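Local coordinates for protein DNA polymerase III, beta chain (Streptococcus pneumoniae, PDB 2AWA) that probably tethers DNA polymerases and other proteins to DNA, as a ring-shaped head-to-tail homodimer that encircles the duplex and makes replication processive, at residues B[278-283]-B[353-358]; B[285-290]-B[325-330]; B[197-202]-B[379-384]; B[273-278]-B[331-336]. One frame throughout, in Å; residues are numbered along the deposited sequence.

Contact 1: residues B[278-283]-B[353-358]; sequences FNVVNL and LNSEKV
Leu353 CD1 meets Val280 CG2 at 4.0 Å where an antiparallel strand pair gives way to helix 280-294, a strand-to-helix junction of the clamp's C-terminal domain. At Ser355 the carbonyl O lies 3.3 Å from the same methyl, Val280 CG2, while the Ser355 hydroxyl reaches forward along its own chain to Lys357 O and ties the turn ahead of the strand. Glu356 serves the helix start: its O takes an almost straight bond from Val280 N (3.0 Å, 177° at the hydrogen) and, through a water, also reaches Val281 N. The third amide of the first turn is met by the N-cap, Asn279, whose OD1 accepts from Asn282 N at 2.9 Å. Asn279 CG is trans to its own N (chi1 177°), and ND2 passes obliquely by Glu356 CG. Lys357 stands opposite Asn279 as a non-hydrogen-bonded pair, its CG resting against Phe278 O. The hydrogen-bonded pair follows at Val358. Its CG1 is set between the backbone N and carbonyl carbon (chi1 62°) and packs on Phe278 CB at 3.7 Å, and two backbone bonds lock the pair: Phe278 N to Val358 O and Val358 N to Phe278 O, both 2.8 Å.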
loop_
_atom_site.group_PDB
_atom_site.type_symbol
_atom_site.label_atom_id
_atom_site.label_comp_id
_atom_site.label_asym_id
_atom_site.label_seq_id
_atom_site.Cartn_x
_atom_site.Cartn_y
_atom_site.Cartn_z
ATOM N N PHE B 278 17.669 18.871 -22.162
ATOM C CA PHE B 278 17.011 17.583 -22.225
ATOM C C PHE B 278 15.530 17.732 -22.044
ATOM O O PHE B 278 15.073 18.665 -21.389
ATOM C CB PHE B 278 17.455 16.725 -21.064
ATOM C CG PHE B 278 18.809 16.120 -21.201
ATOM C CD1 PHE B 278 18.992 14.947 -21.934
ATOM C CD2 PHE B 278 19.887 16.639 -20.477
ATOM C CE1 PHE B 278 20.268 14.328 -22.001
ATOM C CE2 PHE B 278 21.141 16.037 -20.535
ATOM C CZ PHE B 278 21.334 14.891 -21.311
ATOM N N ASN B 279 14.787 16.782 -22.598
ATOM C CA ASN B 279 13.411 16.547 -22.201
ATOM C C ASN B 279 13.423 15.885 -20.802
ATOM O O ASN B 279 14.071 14.830 -20.589
ATOM C CB ASN B 279 12.691 15.658 -23.222
ATOM C CG ASN B 279 11.271 15.341 -22.806
ATOM O OD1 ASN B 279 11.035 14.380 -22.089
ATOM N ND2 ASN B 279 10.319 16.165 -23.234
ATOM N N VAL B 280 12.703 16.504 -19.864
ATOM C CA VAL B 280 12.794 16.150 -18.451
ATOM C C VAL B 280 12.347 14.724 -18.238
ATOM O O VAL B 280 13.057 13.924 -17.608
ATOM C CB VAL B 280 11.939 17.109 -17.577
ATOM C CG1 VAL B 280 11.805 16.603 -16.138
ATOM C CG2 VAL B 280 12.544 18.496 -17.583
ATOM N N VAL B 281 11.180 14.408 -18.788
ATOM C CA VAL B 281 10.594 13.085 -18.619
ATOM C C VAL B 281 11.495 12.018 -19.206
ATOM O O VAL B 281 11.775 11.026 -18.548
ATOM C CB VAL B 281 9.192 12.984 -19.227
ATOM C CG1 VAL B 281 8.700 11.575 -19.166
ATOM C CG2 VAL B 281 8.217 13.894 -18.465
ATOM N N ASN B 282 11.959 12.224 -20.432
ATOM C CA ASN B 282 12.796 11.234 -21.109
ATOM C C ASN B 282 14.068 11.003 -20.363
ATOM O O ASN B 282 14.506 9.885 -20.250
ATOM C CB ASN B 282 13.143 11.667 -22.529
ATOM C CG ASN B 282 11.965 11.611 -23.452
ATOM O OD1 ASN B 282 10.875 11.152 -23.068
ATOM N ND2 ASN B 282 12.159 12.087 -24.687
ATOM N N LEU B 283 14.675 12.067 -19.851
ATOM C CA LEU B 283 15.877 11.905 -19.065
ATOM C C LEU B 283 15.563 11.128 -17.784
ATOM O O LEU B 283 16.266 10.199 -17.441
ATOM C CB LEU B 283 16.517 13.257 -18.778
ATOM C CG LEU B 283 17.860 13.221 -18.039
ATOM C CD1 LEU B 283 18.890 12.202 -18.613
ATOM C CD2 LEU B 283 18.419 14.606 -18.027
ATOM N N LEU B 353 11.209 19.435 -11.008
ATOM C CA LEU B 353 10.907 20.440 -12.020
ATOM C C LEU B 353 9.457 20.339 -12.468
ATOM O O LEU B 353 8.892 19.238 -12.495
ATOM C CB LEU B 353 11.819 20.293 -13.233
ATOM C CG LEU B 353 13.320 20.328 -12.935
ATOM C CD1 LEU B 353 14.078 19.692 -14.084
ATOM C CD2 LEU B 353 13.795 21.738 -12.676
ATOM N N ASN B 354 8.859 21.493 -12.791
ATOM C CA ASN B 354 7.540 21.539 -13.411
ATOM C C ASN B 354 7.604 21.824 -14.926
ATOM O O ASN B 354 6.575 21.971 -15.566
ATOM C CB ASN B 354 6.658 22.580 -12.703
ATOM C CG ASN B 354 6.428 22.252 -11.213
ATOM O OD1 ASN B 354 6.076 21.118 -10.865
ATOM N ND2 ASN B 354 6.615 23.255 -10.334
ATOM N N SER B 355 8.806 21.875 -15.500
ATOM C CA SER B 355 8.979 22.246 -16.907
ATOM C C SER B 355 9.187 21.065 -17.838
ATOM O O SER B 355 9.652 20.000 -17.428
ATOM C CB SER B 355 10.156 23.202 -17.059
ATOM O OG SER B 355 11.369 22.574 -16.738
ATOM N N GLU B 356 8.859 21.278 -19.108
ATOM C CA GLU B 356 9.047 20.260 -20.137
ATOM C C GLU B 356 10.521 19.927 -20.342
ATOM O O GLU B 356 10.864 18.794 -20.630
ATOM C CB GLU B 356 8.438 20.733 -21.460
ATOM C CG GLU B 356 8.419 19.656 -22.541
ATOM C CD GLU B 356 7.865 20.130 -23.882
ATOM O OE1 GLU B 356 7.027 21.062 -23.917
ATOM O OE2 GLU B 356 8.271 19.553 -24.915
ATOM N N LYS B 357 11.391 20.916 -20.195
ATOM C CA LYS B 357 12.786 20.765 -20.563
ATOM C C LYS B 357 13.696 21.222 -19.447
ATOM O O LYS B 357 13.277 21.972 -18.570
ATOM C CB LYS B 357 13.097 21.541 -21.849
ATOM C CG LYS B 357 13.061 20.697 -23.118
ATOM C CD LYS B 357 13.137 21.554 -24.407
ATOM C CE LYS B 357 11.761 21.729 -25.071
ATOM N NZ LYS B 357 11.839 22.355 -26.426
ATOM N N VAL B 358 14.930 20.716 -19.471
ATOM C CA VAL B 358 15.915 21.013 -18.436
ATOM C C VAL B 358 17.269 21.295 -19.067
ATOM O O VAL B 358 17.744 20.546 -19.920
ATOM C CB VAL B 358 16.043 19.867 -17.393
ATOM C CG1 VAL B 358 16.519 18.556 -18.033
ATOM C CG2 VAL B 358 16.980 20.266 -16.252
HETATM O O HOH W 1 9.372 16.556 -19.889
#

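Contact 2: residues B[285-290]-B[325-330]; sequences QSMERA and EEIDTD
Arg289 and Glu325 meet nearly at right angles as chains, and their flat ends meet edge to edge but tilted, the guanidinium and carboxylate planes 31° apart. The grip is side-on. Arg289 NE gives its hydrogen to Glu325 OE1 at 2.9 Å and Arg289 NH2 gives one to Glu325 OE2, also at 2.9 Å, each on the syn side of the oxygen it meets. Ser286 comes from a different direction. Its OG donates to Glu325 OE2 at 2.6 Å from above the carboxylate plane, 46° out of it, so this oxygen takes two donors that do not compete for one position. An extended Glu325 chain, its CG trans to the backbone N (chi1 180°), carries the carboxylate from the strand to the helix. One face of the guanidinium lies over Gln285 O. Beside this polar cluster, Met287, a selenomethionine, bends so that CE reaches Ile327 CD1 at 3.7 Å, the two side chains crossing almost squarely. The second subunit completes the site: its Ser123 OG bonds Glu325 OE1 and its Ser100 O takes Arg289 NH1. A buried ion pair fixed by so many bonds should favour the charged forms of both groups, and it sits directly at the dimer interface.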
loop_
_atom_site.group_PDB
_atom_site.type_symbol
_atom_site.label_atom_id
_atom_site.label_comp_id
_atom_site.label_asym_id
_atom_site.label_seq_id
_atom_site.Cartn_x
_atom_site.Cartn_y
_atom_site.Cartn_z
ATOM N N GLN B 285 13.381 8.879 -17.288
ATOM C CA GLN B 285 13.188 7.464 -17.579
ATOM C C GLN B 285 14.510 6.795 -17.898
ATOM O O GLN B 285 14.703 5.631 -17.572
ATOM C CB GLN B 285 12.175 7.282 -18.693
ATOM C CG GLN B 285 10.769 7.741 -18.268
ATOM C CD GLN B 285 9.798 7.885 -19.419
ATOM O OE1 GLN B 285 10.177 7.869 -20.585
ATOM N NE2 GLN B 285 8.532 8.040 -19.086
ATOM N N SER B 286 15.434 7.539 -18.498
ATOM C CA SER B 286 16.772 7.008 -18.773
ATOM C C SER B 286 17.573 6.768 -17.508
ATOM O O SER B 286 18.283 5.783 -17.410
ATOM C CB SER B 286 17.555 7.954 -19.674
ATOM O OG SER B 286 17.079 7.859 -20.995
HETATM N N MSE B 287 17.472 7.692 -16.555
HETATM C CA MSE B 287 18.173 7.580 -15.288
HETATM C C MSE B 287 17.651 6.484 -14.368
HETATM O O MSE B 287 18.415 5.901 -13.596
HETATM C CB MSE B 287 18.111 8.917 -14.579
HETATM C CG MSE B 287 18.917 9.979 -15.265
HETATM SE SE MSE B 287 20.799 9.430 -15.612
HETATM C CE MSE B 287 20.661 8.825 -17.502
ATOM N N GLU B 288 16.354 6.206 -14.453
ATOM C CA GLU B 288 15.718 5.132 -13.688
ATOM C C GLU B 288 16.103 3.758 -14.197
ATOM O O GLU B 288 16.223 2.812 -13.412
ATOM C CB GLU B 288 14.207 5.293 -13.723
ATOM C CG GLU B 288 13.784 6.644 -13.165
ATOM C CD GLU B 288 12.455 6.663 -12.481
ATOM O OE1 GLU B 288 12.215 5.778 -11.629
ATOM O OE2 GLU B 288 11.671 7.605 -12.761
ATOM N N ARG B 289 16.279 3.651 -15.508
ATOM C CA ARG B 289 16.799 2.444 -16.121
ATOM C C ARG B 289 18.244 2.243 -15.679
ATOM O O ARG B 289 18.618 1.183 -15.173
ATOM C CB ARG B 289 16.699 2.525 -17.662
ATOM C CG ARG B 289 15.418 1.902 -18.253
ATOM C CD ARG B 289 15.433 1.833 -19.799
ATOM N NE ARG B 289 15.571 3.155 -20.415
ATOM C CZ ARG B 289 14.565 3.968 -20.732
ATOM N NH1 ARG B 289 13.316 3.630 -20.501
ATOM N NH2 ARG B 289 14.821 5.147 -21.266
ATOM N N ALA B 290 19.051 3.273 -15.876
ATOM C CA ALA B 290 20.403 3.303 -15.348
ATOM C C ALA B 290 20.445 2.861 -13.884
ATOM O O ALA B 290 21.283 2.067 -13.498
ATOM C CB ALA B 290 20.973 4.689 -15.485
ATOM N N GLU B 325 22.932 3.194 -23.163
ATOM C CA GLU B 325 21.775 3.859 -23.734
ATOM C C GLU B 325 22.117 5.208 -24.341
ATOM O O GLU B 325 22.751 6.022 -23.712
ATOM C CB GLU B 325 20.693 4.030 -22.676
ATOM C CG GLU B 325 19.454 4.729 -23.217
ATOM C CD GLU B 325 18.270 4.709 -22.272
ATOM O OE1 GLU B 325 18.159 3.769 -21.459
ATOM O OE2 GLU B 325 17.441 5.646 -22.365
ATOM N N GLU B 326 21.689 5.444 -25.576
ATOM C CA GLU B 326 21.815 6.768 -26.169
ATOM C C GLU B 326 20.607 7.579 -25.763
ATOM O O GLU B 326 19.486 7.131 -25.912
ATOM C CB GLU B 326 21.910 6.724 -27.695
ATOM C CG GLU B 326 22.062 8.137 -28.264
ATOM C CD GLU B 326 22.151 8.205 -29.774
ATOM O OE1 GLU B 326 22.522 7.181 -30.403
ATOM O OE2 GLU B 326 21.856 9.305 -30.316
ATOM N N ILE B 327 20.853 8.781 -25.275
ATOM C CA ILE B 327 19.808 9.693 -24.848
ATOM C C ILE B 327 19.660 10.820 -25.876
ATOM O O ILE B 327 20.635 11.474 -26.232
ATOM C CB ILE B 327 20.131 10.263 -23.460
ATOM C CG1 ILE B 327 20.306 9.102 -22.462
ATOM C CG2 ILE B 327 19.037 11.222 -23.017
ATOM C CD1 ILE B 327 20.977 9.462 -21.141
ATOM N N ASP B 328 18.426 11.018 -26.344
ATOM C CA ASP B 328 18.094 12.077 -27.285
ATOM C C ASP B 328 18.074 13.431 -26.570
ATOM O O ASP B 328 17.681 13.524 -25.395
ATOM C CB ASP B 328 16.756 11.784 -27.980
ATOM C CG ASP B 328 16.882 10.720 -29.091
ATOM N N THR B 329 18.530 14.472 -27.275
ATOM C CA THR B 329 18.694 15.801 -26.682
ATOM C C THR B 329 18.172 16.910 -27.595
ATOM O O THR B 329 18.262 16.815 -28.812
ATOM C CB THR B 329 20.170 16.093 -26.339
ATOM O OG1 THR B 329 20.914 16.259 -27.537
ATOM C CG2 THR B 329 20.779 14.969 -25.576
ATOM N N ASP B 330 17.627 17.959 -26.990
ATOM C CA ASP B 330 17.243 19.165 -27.709
ATOM C C ASP B 330 18.506 19.854 -28.229
ATOM O O ASP B 330 18.541 20.299 -29.365
ATOM C CB ASP B 330 16.420 20.107 -26.798
ATOM C CG ASP B 330 15.978 21.395 -27.500
ATOM O OD1 ASP B 330 15.341 21.307 -28.574
ATOM O OD2 ASP B 330 16.250 22.507 -26.975
#

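Contact 3: residues B[197-202]-B[379-384]; sequences LSQKKL and DFMQLI
Strand 197-202, from the central domain, and strand 379-384, from the C-terminal domain, are antiparallel neighbours whose axes run 170° apart and come within 4.7 Å, so a single sheet passes from one domain into the next. Leu197 and Leu383 form a hydrogen-bonded pair, Leu197 N to Leu383 O at 2.8 Å and Leu383 N to Leu197 O at 2.9 Å. Gln199 with Met381 repeats the pattern, and here both donors stand nearly along the C=O axis of the acceptor. On one face of the sheet Leu197 CB touches Leu383 CB, and Gln199 runs beside selenomethionine Met381, pointing the same way. Extended with its CG trans to N (chi1 -176°), Gln199 carries NE2 out to a water that also meets Asp379 OD1. Lys201 lies obliquely over Asp379, with CD 3.4 Å from Asp379 OD2, but the charged ends stay apart, Lys201 NZ being 4.7 Å from OD2. The other face turns to helix 151-161. There the Phe380 ring presents its edge to Ser198 OG, which lies 3.4 Å from CE1 in the ring plane, with Gln199 O at the same edge. Ser198 OG itself bonds Glu160 O, and Lys200, crossing Phe380 at about a right angle, makes its salt bridge with Glu160 OE1. Gln382 NE2 turns to Ser349 O. Helices on one side of a sheet continuous across a domain boundary are the hallmark of the sliding-clamp ring, in which sheets form the outer wall and helices line the hole.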
loop_
_atom_site.group_PDB
_atom_site.type_symbol
_atom_site.label_atom_id
_atom_site.label_comp_id
_atom_site.label_asym_id
_atom_site.label_seq_id
_atom_site.Cartn_x
_atom_site.Cartn_y
_atom_site.Cartn_z
ATOM N N LEU B 197 22.337 20.070 -3.992
ATOM C CA LEU B 197 21.748 21.293 -3.434
ATOM C C LEU B 197 20.576 21.820 -4.233
ATOM O O LEU B 197 20.550 21.719 -5.452
ATOM C CB LEU B 197 22.829 22.373 -3.291
ATOM C CG LEU B 197 22.481 23.786 -2.791
ATOM C CD1 LEU B 197 23.697 24.435 -2.153
ATOM C CD2 LEU B 197 21.972 24.686 -3.917
ATOM N N SER B 198 19.614 22.413 -3.530
ATOM C CA SER B 198 18.486 23.056 -4.178
ATOM C C SER B 198 18.215 24.471 -3.667
ATOM O O SER B 198 18.166 24.731 -2.476
ATOM C CB SER B 198 17.238 22.206 -4.003
ATOM O OG SER B 198 16.285 22.603 -4.954
ATOM N N GLN B 199 17.992 25.378 -4.599
ATOM C CA GLN B 199 17.794 26.761 -4.267
ATOM C C GLN B 199 16.666 27.346 -5.101
ATOM O O GLN B 199 16.677 27.238 -6.334
ATOM C CB GLN B 199 19.074 27.533 -4.522
ATOM C CG GLN B 199 18.965 28.971 -4.104
ATOM C CD GLN B 199 20.237 29.715 -4.336
ATOM O OE1 GLN B 199 20.990 29.989 -3.403
ATOM N NE2 GLN B 199 20.504 30.031 -5.591
ATOM N N LYS B 200 15.709 27.968 -4.418
ATOM C CA LYS B 200 14.605 28.651 -5.063
ATOM C C LYS B 200 14.545 30.072 -4.511
ATOM O O LYS B 200 14.611 30.271 -3.303
ATOM C CB LYS B 200 13.302 27.898 -4.777
ATOM C CG LYS B 200 12.018 28.566 -5.278
ATOM C CD LYS B 200 12.002 28.735 -6.793
ATOM C CE LYS B 200 10.683 29.370 -7.288
ATOM N NZ LYS B 200 9.460 28.571 -6.893
ATOM N N LYS B 201 14.405 31.045 -5.406
ATOM C CA LYS B 201 14.335 32.457 -5.045
ATOM C C LYS B 201 13.059 33.109 -5.611
ATOM O O LYS B 201 12.722 32.909 -6.769
ATOM C CB LYS B 201 15.537 33.191 -5.618
ATOM C CG LYS B 201 16.913 32.869 -5.044
ATOM C CD LYS B 201 17.933 33.772 -5.773
ATOM C CE LYS B 201 19.291 33.879 -5.095
ATOM N NZ LYS B 201 20.045 35.122 -5.556
ATOM N N LEU B 202 12.364 33.890 -4.789
ATOM C CA LEU B 202 11.188 34.656 -5.210
ATOM C C LEU B 202 11.362 36.090 -4.809
ATOM O O LEU B 202 12.160 36.383 -3.924
ATOM C CB LEU B 202 9.953 34.199 -4.464
ATOM C CG LEU B 202 9.461 32.806 -4.742
ATOM C CD1 LEU B 202 8.393 32.489 -3.712
ATOM C CD2 LEU B 202 8.932 32.706 -6.179
ATOM N N ASP B 379 13.564 31.380 -10.879
ATOM C CA ASP B 379 14.921 31.380 -10.317
ATOM C C ASP B 379 15.122 30.133 -9.439
ATOM O O ASP B 379 15.255 30.195 -8.209
ATOM C CB ASP B 379 15.177 32.668 -9.533
ATOM C CG ASP B 379 16.652 32.904 -9.263
ATOM O OD1 ASP B 379 17.431 31.919 -9.245
ATOM O OD2 ASP B 379 17.036 34.073 -9.072
ATOM N N PHE B 380 15.121 28.992 -10.114
ATOM C CA PHE B 380 15.140 27.688 -9.472
ATOM C C PHE B 380 16.361 26.962 -9.997
ATOM O O PHE B 380 16.447 26.660 -11.180
ATOM C CB PHE B 380 13.835 26.925 -9.756
ATOM C CG PHE B 380 13.810 25.517 -9.213
ATOM C CD1 PHE B 380 14.487 25.182 -8.037
ATOM C CD2 PHE B 380 13.100 24.518 -9.885
ATOM C CE1 PHE B 380 14.471 23.888 -7.557
ATOM C CE2 PHE B 380 13.067 23.227 -9.397
ATOM C CZ PHE B 380 13.758 22.906 -8.232
HETATM N N MSE B 381 17.288 26.702 -9.080
HETATM C CA MSE B 381 18.669 26.330 -9.356
HETATM C C MSE B 381 19.052 25.092 -8.516
HETATM O O MSE B 381 18.784 25.039 -7.327
HETATM C CB MSE B 381 19.533 27.530 -8.949
HETATM C CG MSE B 381 20.993 27.237 -8.573
HETATM SE SE MSE B 381 22.026 26.861 -10.169
HETATM C CE MSE B 381 21.976 28.722 -11.055
ATOM N N GLN B 382 19.668 24.096 -9.131
ATOM C CA GLN B 382 20.123 22.924 -8.396
ATOM C C GLN B 382 21.547 22.587 -8.769
ATOM O O GLN B 382 22.013 22.968 -9.837
ATOM C CB GLN B 382 19.225 21.725 -8.674
ATOM C CG GLN B 382 17.803 21.946 -8.263
ATOM C CD GLN B 382 16.917 20.782 -8.609
ATOM O OE1 GLN B 382 16.950 19.752 -7.948
ATOM N NE2 GLN B 382 16.104 20.943 -9.645
ATOM N N LEU B 383 22.205 21.859 -7.865
ATOM C CA LEU B 383 23.604 21.444 -7.983
ATOM C C LEU B 383 23.752 19.979 -7.597
ATOM O O LEU B 383 23.126 19.524 -6.654
ATOM C CB LEU B 383 24.495 22.220 -7.014
ATOM C CG LEU B 383 24.996 23.592 -7.350
ATOM C CD1 LEU B 383 25.799 24.098 -6.175
ATOM C CD2 LEU B 383 25.848 23.541 -8.589
ATOM N N ILE B 384 24.639 19.287 -8.298
ATOM C CA ILE B 384 24.940 17.902 -8.035
ATOM C C ILE B 384 26.433 17.691 -8.157
ATOM O O ILE B 384 27.046 18.037 -9.169
ATOM C CB ILE B 384 24.238 16.968 -9.029
ATOM C CG1 ILE B 384 22.733 17.016 -8.803
ATOM C CG2 ILE B 384 24.724 15.554 -8.833
ATOM C CD1 ILE B 384 21.945 16.267 -9.839
HETATM O O HOH W 2 18.005 30.173 -7.071
#

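Contact 4: residues B[273-278]-B[331-336]; sequences NTTITF and QVTGED
Thr275 and Thr333 each set OG1 between the backbone N and the carbonyl carbon, at chi1 77° and 63°, and this turns the two hydroxyls toward each other across an antiparallel strand pair of the C-terminal domain. Their OG1 atoms are modelled 2.5 Å apart, a hydrogen bond so short that its exact length is doubtful, and either hydroxyl could donate. A water extends this polar face: it meets Thr275 OG1, Thr277 OG1 and Gln331 NE2, while Thr277 OG1 also bonds Thr359 OG1 on the next strand. The hydrogen-bonded pairs are Thr275 with Thr333 and Thr277 with Gln331. In the second, Thr277 N reaches Gln331 O at 2.9 Å, but the return from Gln331 N to Thr277 O is weak at 3.5 Å. Ile276 and Val332 hold the opposite face, lying side by side with their CG2 methyls 4.1 Å apart and packing on strands 302-307 and 310-317. At the start of strand 274-279, Asn273 and Thr274 together face Phe362 in a classic beta bulge, and Asn273 ND2 bonds Ile363 O. Gly334, with no side chain in the way and a positive phi of 94°, brings its CA to 3.0 Å from Asn273 O. Beyond it the chain is held by a side chain: Thr274 OG1 donates to Glu335 O at 2.7 Å.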
loop_
_atom_site.group_PDB
_atom_site.type_symbol
_atom_site.label_atom_id
_atom_site.label_comp_id
_atom_site.label_asym_id
_atom_site.label_seq_id
_atom_site.Cartn_x
_atom_site.Cartn_y
_atom_site.Cartn_z
ATOM N N ASN B 273 31.717 24.827 -19.494
ATOM C CA ASN B 273 32.329 24.355 -20.736
ATOM C C ASN B 273 31.350 23.590 -21.598
ATOM O O ASN B 273 31.442 23.632 -22.811
ATOM C CB ASN B 273 33.507 23.459 -20.418
ATOM C CG ASN B 273 34.510 24.148 -19.565
ATOM O OD1 ASN B 273 35.072 25.168 -19.966
ATOM N ND2 ASN B 273 34.726 23.634 -18.363
ATOM N N THR B 274 30.414 22.894 -20.956
ATOM C CA THR B 274 29.436 22.066 -21.635
ATOM C C THR B 274 28.055 22.379 -21.086
ATOM O O THR B 274 27.897 22.545 -19.880
ATOM C CB THR B 274 29.731 20.575 -21.378
ATOM O OG1 THR B 274 30.985 20.233 -21.963
ATOM C CG2 THR B 274 28.653 19.685 -21.971
ATOM N N THR B 275 27.065 22.467 -21.967
ATOM C CA THR B 275 25.670 22.428 -21.549
ATOM C C THR B 275 24.895 21.390 -22.386
ATOM O O THR B 275 25.293 21.062 -23.508
ATOM C CB THR B 275 24.995 23.782 -21.665
ATOM O OG1 THR B 275 24.690 24.041 -23.036
ATOM C CG2 THR B 275 25.884 24.887 -21.100
ATOM N N ILE B 276 23.816 20.857 -21.819
ATOM C CA ILE B 276 22.919 19.967 -22.534
ATOM C C ILE B 276 21.484 20.292 -22.162
ATOM O O ILE B 276 21.182 20.544 -20.999
ATOM C CB ILE B 276 23.160 18.503 -22.187
ATOM C CG1 ILE B 276 24.607 18.129 -22.479
ATOM C CG2 ILE B 276 22.247 17.635 -23.023
ATOM C CD1 ILE B 276 25.012 16.779 -21.967
ATOM N N THR B 277 20.587 20.272 -23.139
ATOM C CA THR B 277 19.199 20.578 -22.859
ATOM C C THR B 277 18.331 19.376 -23.191
ATOM O O THR B 277 18.273 18.912 -24.330
ATOM C CB THR B 277 18.753 21.862 -23.567
ATOM O OG1 THR B 277 19.626 22.934 -23.175
ATOM C CG2 THR B 277 17.350 22.226 -23.148
ATOM N N PHE B 278 17.669 18.871 -22.162
ATOM C CA PHE B 278 17.011 17.583 -22.225
ATOM C C PHE B 278 15.530 17.732 -22.044
ATOM O O PHE B 278 15.073 18.665 -21.389
ATOM C CB PHE B 278 17.455 16.725 -21.064
ATOM C CG PHE B 278 18.809 16.120 -21.201
ATOM C CD1 PHE B 278 18.992 14.947 -21.934
ATOM C CD2 PHE B 278 19.887 16.639 -20.477
ATOM C CE1 PHE B 278 20.268 14.328 -22.001
ATOM C CE2 PHE B 278 21.141 16.037 -20.535
ATOM C CZ PHE B 278 21.334 14.891 -21.311
ATOM N N GLN B 331 19.556 19.906 -27.419
ATOM C CA GLN B 331 20.736 20.717 -27.747
ATOM C C GLN B 331 21.960 20.309 -26.939
ATOM O O GLN B 331 21.853 20.101 -25.738
ATOM C CB GLN B 331 20.436 22.194 -27.463
ATOM C CG GLN B 331 21.614 23.132 -27.737
ATOM C CD GLN B 331 21.220 24.604 -27.735
ATOM O OE1 GLN B 331 21.046 25.209 -28.793
ATOM N NE2 GLN B 331 21.079 25.185 -26.543
ATOM N N VAL B 332 23.115 20.211 -27.589
ATOM C CA VAL B 332 24.375 20.019 -26.877
ATOM C C VAL B 332 25.369 21.054 -27.339
ATOM O O VAL B 332 25.644 21.148 -28.530
ATOM C CB VAL B 332 24.984 18.646 -27.136
ATOM C CG1 VAL B 332 26.319 18.506 -26.407
ATOM C CG2 VAL B 332 24.028 17.559 -26.704
ATOM N N THR B 333 25.896 21.834 -26.402
ATOM C CA THR B 333 26.933 22.809 -26.694
ATOM C C THR B 333 28.173 22.488 -25.891
ATOM O O THR B 333 28.115 21.783 -24.886
ATOM C CB THR B 333 26.534 24.243 -26.281
ATOM O OG1 THR B 333 26.353 24.294 -24.862
ATOM C CG2 THR B 333 25.269 24.713 -26.996
ATOM N N GLY B 334 29.290 23.051 -26.326
ATOM C CA GLY B 334 30.517 23.010 -25.557
ATOM C C GLY B 334 31.375 21.847 -25.971
ATOM O O GLY B 334 31.330 21.420 -27.120
ATOM N N GLU B 335 32.140 21.315 -25.032
ATOM C CA GLU B 335 33.131 20.311 -25.364
ATOM C C GLU B 335 32.731 18.955 -24.844
ATOM O O GLU B 335 31.790 18.823 -24.073
ATOM C CB GLU B 335 34.521 20.722 -24.871
ATOM C CG GLU B 335 34.612 21.105 -23.402
ATOM C CD GLU B 335 36.000 21.617 -23.028
ATOM O OE1 GLU B 335 36.751 22.054 -23.947
ATOM O OE2 GLU B 335 36.331 21.579 -21.812
ATOM N N ASP B 336 33.439 17.936 -25.308
ATOM C CA ASP B 336 33.151 16.579 -24.891
ATOM C C ASP B 336 33.352 16.487 -23.395
ATOM O O ASP B 336 34.032 17.320 -22.785
ATOM C CB ASP B 336 34.027 15.568 -25.637
ATOM C CG ASP B 336 33.793 15.591 -27.161
ATOM O OD1 ASP B 336 32.732 16.103 -27.595
ATOM O OD2 ASP B 336 34.668 15.103 -27.924
HETATM O O HOH W 3 22.009 23.232 -24.494
#

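In the fold
Contacts 1, 3 and 4 all reach one sheet, which extends from the central domain to strand 331-334, its last within the chain. Contacts 1 and 4 share Phe278, their centres 15 Å apart. Contact 2 lies 11 Å from contact 1, centre to centre, and uses the helix that contact 1 begins; the Phe278 ring bridges them, with CE1 3.5 Å from Ile327 CG2. Asp330 N probably bonds Thr277 O at 2.9 Å, joining contacts 2 and 4. Leu353 CD2 touches Phe380 CE2 at 3.7 Å, linking contacts 1 and 3. Contact 3 lies at the junction of central and C-terminal domains and contact 2 at the subunit interface, their centres 23 Å apart.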